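Local coordinates for putative isochorismatase (Burkholderia xenovorans, PDB 3OQP), which is probably a hydrolase of the isochorismatase family, related to nicotinamidases, at residues R39-V49 / T179-Q187. Residues are numbered along the deposited sequence; the frame is centred on the assembly and turned at random. Where two conformers were deposited one is given.
Sequences RAMDAARAAGV and TDEWIAAVQ
The indole of Trp182 meets helix 30-47 with its edge: the carbonyl O of Ala40 lies 3.7 Å from CZ3, CB of Ala44 is 4.1 Å from CH2, and CG1 of Val49 approaches CZ2, all near the ring plane. CG2 of Val186, one turn further along the same helix as the indole, lies over one face, displaced toward its rim. With CG anti to the backbone N (chi1 -176°), Trp182 sends its six-membered ring across to the alanines, and NE1 makes weak hydrogen bonds to Glu138 and Thr113. Strand contacts flank this edge, Ala44 on Val51 and Trp182 on Arg7 and Leu140. The second flat group, the guanidinium of Arg39, has CG2 of Thr179 over one face, offset toward the rim, and OD1 of Asp180 at its edge. NH1 and NH2 both grip this one oxygen, NH1 at 2.9 Å and nearly along the C-O axis, NH2 from above the carboxylate plane. Because both share OD1, this salt bridge is an end-on, one-oxygen grip; the planes are turned 48° apart and both bonds are bent. NH2 also bonds Asn36. Elsewhere alanines meet branched side chains: CB of Ala43 sits 3.6 Å from CG1 of Ile183, and at the C-terminal end CB of Ala47 presses on CG1 of Val186 at a tight 3.4 Å. That same CG1 meets CG2 of Val49 tip to tip; the backbone N of Val49 returns to O of Ala44 in the Schellman motif at Gly48. With axes 10.3 Å apart and only 3° from parallel, the pair is a worked case of adjacent helices packed on the parallel sheet, order 3-2-1-4-5-6, of the Rossmann-like alpha/beta isochorismatase fold.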
loop_
_atom_site.group_PDB
_atom_site.type_symbol
_atom_site.label_atom_id
_atom_site.label_comp_id
_atom_site.label_asym_id
_atom_site.label_seq_id
_atom_site.Cartn_x
_atom_site.Cartn_y
_atom_site.Cartn_z
ATOM N N ARG A 39 -3.638 0.378 25.446
ATOM C CA ARG A 39 -4.277 -0.889 25.875
ATOM C C ARG A 39 -3.601 -2.060 25.198
ATOM O O ARG A 39 -3.312 -3.048 25.846
ATOM C CB ARG A 39 -5.766 -0.920 25.579
ATOM C CG ARG A 39 -6.623 -0.003 26.403
ATOM C CD ARG A 39 -8.102 -0.411 26.381
ATOM N NE ARG A 39 -8.620 -0.377 25.089
ATOM C CZ ARG A 39 -9.324 -1.351 24.502
ATOM N NH1 ARG A 39 -9.571 -2.520 25.048
ATOM N NH2 ARG A 39 -9.764 -1.096 23.318
ATOM N N ALA A 40 -3.333 -1.932 23.904
ATOM C CA ALA A 40 -2.685 -3.025 23.188
ATOM C C ALA A 40 -1.278 -3.327 23.743
ATOM O O ALA A 40 -0.951 -4.488 23.961
ATOM C CB ALA A 40 -2.578 -2.706 21.683
HETATM N N MSE A 41 -0.537 -2.267 24.065
HETATM C CA MSE A 41 0.793 -2.427 24.658
HETATM C C MSE A 41 0.695 -3.078 26.044
HETATM O O MSE A 41 1.451 -3.983 26.357
HETATM C CB MSE A 41 1.498 -1.074 24.797
HETATM C CG MSE A 41 1.906 -0.487 23.407
HETATM SE SE MSE A 41 2.702 1.170 23.535
HETATM C CE MSE A 41 4.229 0.680 24.253
ATOM N N ASP A 42 -0.269 -2.658 26.866
ATOM C CA ASP A 42 -0.409 -3.214 28.204
ATOM C C ASP A 42 -0.842 -4.655 28.141
ATOM O O ASP A 42 -0.394 -5.492 28.923
ATOM C CB ASP A 42 -1.394 -2.386 29.010
ATOM C CG ASP A 42 -0.863 -1.036 29.378
ATOM O OD1 ASP A 42 0.370 -0.794 29.308
ATOM O OD2 ASP A 42 -1.668 -0.114 29.737
ATOM N N ALA A 43 -1.761 -4.954 27.227
ATOM C CA ALA A 43 -2.221 -6.315 27.038
ATOM C C ALA A 43 -1.089 -7.191 26.538
ATOM O O ALA A 43 -0.932 -8.337 27.007
ATOM C CB ALA A 43 -3.398 -6.343 26.071
ATOM N N ALA A 44 -0.316 -6.683 25.582
ATOM C CA ALA A 44 0.826 -7.447 25.031
ATOM C C ALA A 44 1.802 -7.791 26.142
ATOM O O ALA A 44 2.271 -8.930 26.235
ATOM C CB ALA A 44 1.531 -6.621 23.954
ATOM N N ARG A 45 2.144 -6.813 26.982
ATOM C CA ARG A 45 3.148 -7.042 28.045
ATOM C C ARG A 45 2.631 -8.130 28.999
ATOM O O ARG A 45 3.361 -9.029 29.372
ATOM C CB ARG A 45 3.475 -5.735 28.716
ATOM C CG ARG A 45 4.630 -5.865 29.760
ATOM C CD ARG A 45 5.013 -4.539 30.434
ATOM N NE ARG A 45 6.152 -4.746 31.352
ATOM C CZ ARG A 45 6.564 -3.874 32.284
ATOM N NH1 ARG A 45 5.939 -2.700 32.464
ATOM N NH2 ARG A 45 7.623 -4.178 33.053
ATOM N N ALA A 46 1.326 -8.093 29.313
ATOM C CA ALA A 46 0.739 -9.054 30.254
ATOM C C ALA A 46 0.724 -10.477 29.671
ATOM O O ALA A 46 0.914 -11.451 30.405
ATOM C CB ALA A 46 -0.661 -8.627 30.660
ATOM N N ALA A 47 0.603 -10.578 28.348
ATOM C CA ALA A 47 0.492 -11.828 27.638
ATOM C C ALA A 47 1.816 -12.342 27.080
ATOM O O ALA A 47 1.859 -13.391 26.451
ATOM C CB ALA A 47 -0.529 -11.673 26.491
ATOM N N GLY A 48 2.899 -11.592 27.239
ATOM C CA GLY A 48 4.171 -12.044 26.726
ATOM C C GLY A 48 4.309 -11.906 25.221
ATOM O O GLY A 48 5.099 -12.584 24.603
ATOM N N VAL A 49 3.518 -11.030 24.615
ATOM C CA VAL A 49 3.674 -10.657 23.203
ATOM C C VAL A 49 4.767 -9.597 23.118
ATOM O O VAL A 49 4.590 -8.555 23.721
ATOM C CB VAL A 49 2.338 -10.074 22.669
ATOM C CG1 VAL A 49 2.528 -9.477 21.261
ATOM C CG2 VAL A 49 1.221 -11.133 22.657
ATOM N N THR A 179 -9.031 -3.443 18.720
ATOM C CA THR A 179 -8.137 -3.754 19.828
ATOM C C THR A 179 -8.777 -4.734 20.800
ATOM O O THR A 179 -8.137 -5.673 21.248
ATOM C CB THR A 179 -7.687 -2.445 20.507
ATOM O OG1 THR A 179 -6.915 -1.655 19.585
ATOM C CG2 THR A 179 -6.787 -2.730 21.729
ATOM N N ASP A 180 -10.090 -4.578 21.052
ATOM C CA ASP A 180 -10.778 -5.501 21.951
ATOM C C ASP A 180 -10.715 -6.948 21.397
ATOM O O ASP A 180 -10.423 -7.908 22.144
ATOM C CB ASP A 180 -12.271 -5.171 22.114
ATOM C CG ASP A 180 -12.571 -3.739 22.507
ATOM O OD1 ASP A 180 -11.883 -3.205 23.412
ATOM O OD2 ASP A 180 -13.580 -3.200 21.926
ATOM N N GLU A 181 -10.963 -7.052 20.092
ATOM C CA GLU A 181 -10.936 -8.304 19.351
ATOM C C GLU A 181 -9.563 -8.985 19.386
ATOM O O GLU A 181 -9.457 -10.183 19.589
ATOM C CB GLU A 181 -11.393 -8.048 17.908
ATOM C CG GLU A 181 -12.869 -7.771 17.817
ATOM C CD GLU A 181 -13.427 -7.373 16.451
ATOM O OE1 GLU A 181 -12.783 -6.810 15.527
ATOM O OE2 GLU A 181 -14.649 -7.629 16.338
ATOM N N TRP A 182 -8.520 -8.189 19.245
ATOM C CA TRP A 182 -7.124 -8.660 19.292
ATOM C C TRP A 182 -6.771 -9.171 20.671
ATOM O O TRP A 182 -6.211 -10.278 20.812
ATOM C CB TRP A 182 -6.155 -7.564 18.865
ATOM C CG TRP A 182 -4.779 -8.057 18.818
ATOM C CD1 TRP A 182 -4.269 -8.862 17.862
ATOM C CD2 TRP A 182 -3.733 -7.771 19.761
ATOM N NE1 TRP A 182 -2.930 -9.094 18.148
ATOM C CE2 TRP A 182 -2.582 -8.436 19.307
ATOM C CE3 TRP A 182 -3.652 -7.018 20.949
ATOM C CZ2 TRP A 182 -1.359 -8.333 19.978
ATOM C CZ3 TRP A 182 -2.442 -6.936 21.605
ATOM C CH2 TRP A 182 -1.335 -7.624 21.146
ATOM N N ILE A 183 -7.072 -8.382 21.690
ATOM C CA ILE A 183 -6.790 -8.784 23.064
ATOM C C ILE A 183 -7.429 -10.139 23.392
ATOM O O ILE A 183 -6.786 -11.020 23.992
ATOM C CB ILE A 183 -7.158 -7.711 24.051
ATOM C CG1 ILE A 183 -6.260 -6.502 23.882
ATOM C CG2 ILE A 183 -7.074 -8.241 25.471
ATOM C CD1 ILE A 183 -6.734 -5.267 24.659
ATOM N N ALA A 184 -8.692 -10.301 23.005
ATOM C CA ALA A 184 -9.382 -11.575 23.189
ATOM C C ALA A 184 -8.756 -12.747 22.445
ATOM O O ALA A 184 -8.675 -13.874 22.982
ATOM C CB ALA A 184 -10.867 -11.426 22.871
ATOM N N ALA A 185 -8.344 -12.494 21.205
ATOM C CA ALA A 185 -7.688 -13.514 20.404
ATOM C C ALA A 185 -6.310 -13.921 20.988
ATOM O O ALA A 185 -5.941 -15.092 20.987
ATOM C CB ALA A 185 -7.551 -13.091 18.977
ATOM N N VAL A 186 -5.597 -12.968 21.559
ATOM C CA VAL A 186 -4.352 -13.273 22.304
ATOM C C VAL A 186 -4.662 -14.168 23.512
ATOM O O VAL A 186 -4.000 -15.165 23.740
ATOM C CB VAL A 186 -3.596 -11.963 22.740
ATOM C CG1 VAL A 186 -2.458 -12.270 23.716
ATOM C CG2 VAL A 186 -3.019 -11.213 21.500
ATOM N N GLN A 187 -5.655 -13.782 24.306
ATOM C CA GLN A 187 -6.076 -14.591 25.447
ATOM C C GLN A 187 -6.445 -16.017 25.062
ATOM O O GLN A 187 -6.106 -16.977 25.756
ATOM C CB GLN A 187 -7.249 -13.886 26.160
ATOM C CG GLN A 187 -7.991 -14.705 27.210
ATOM C CD GLN A 187 -9.135 -13.942 27.875
ATOM O OE1 GLN A 187 -10.201 -13.612 27.249
ATOM N NE2 GLN A 187 -8.928 -13.637 29.165
#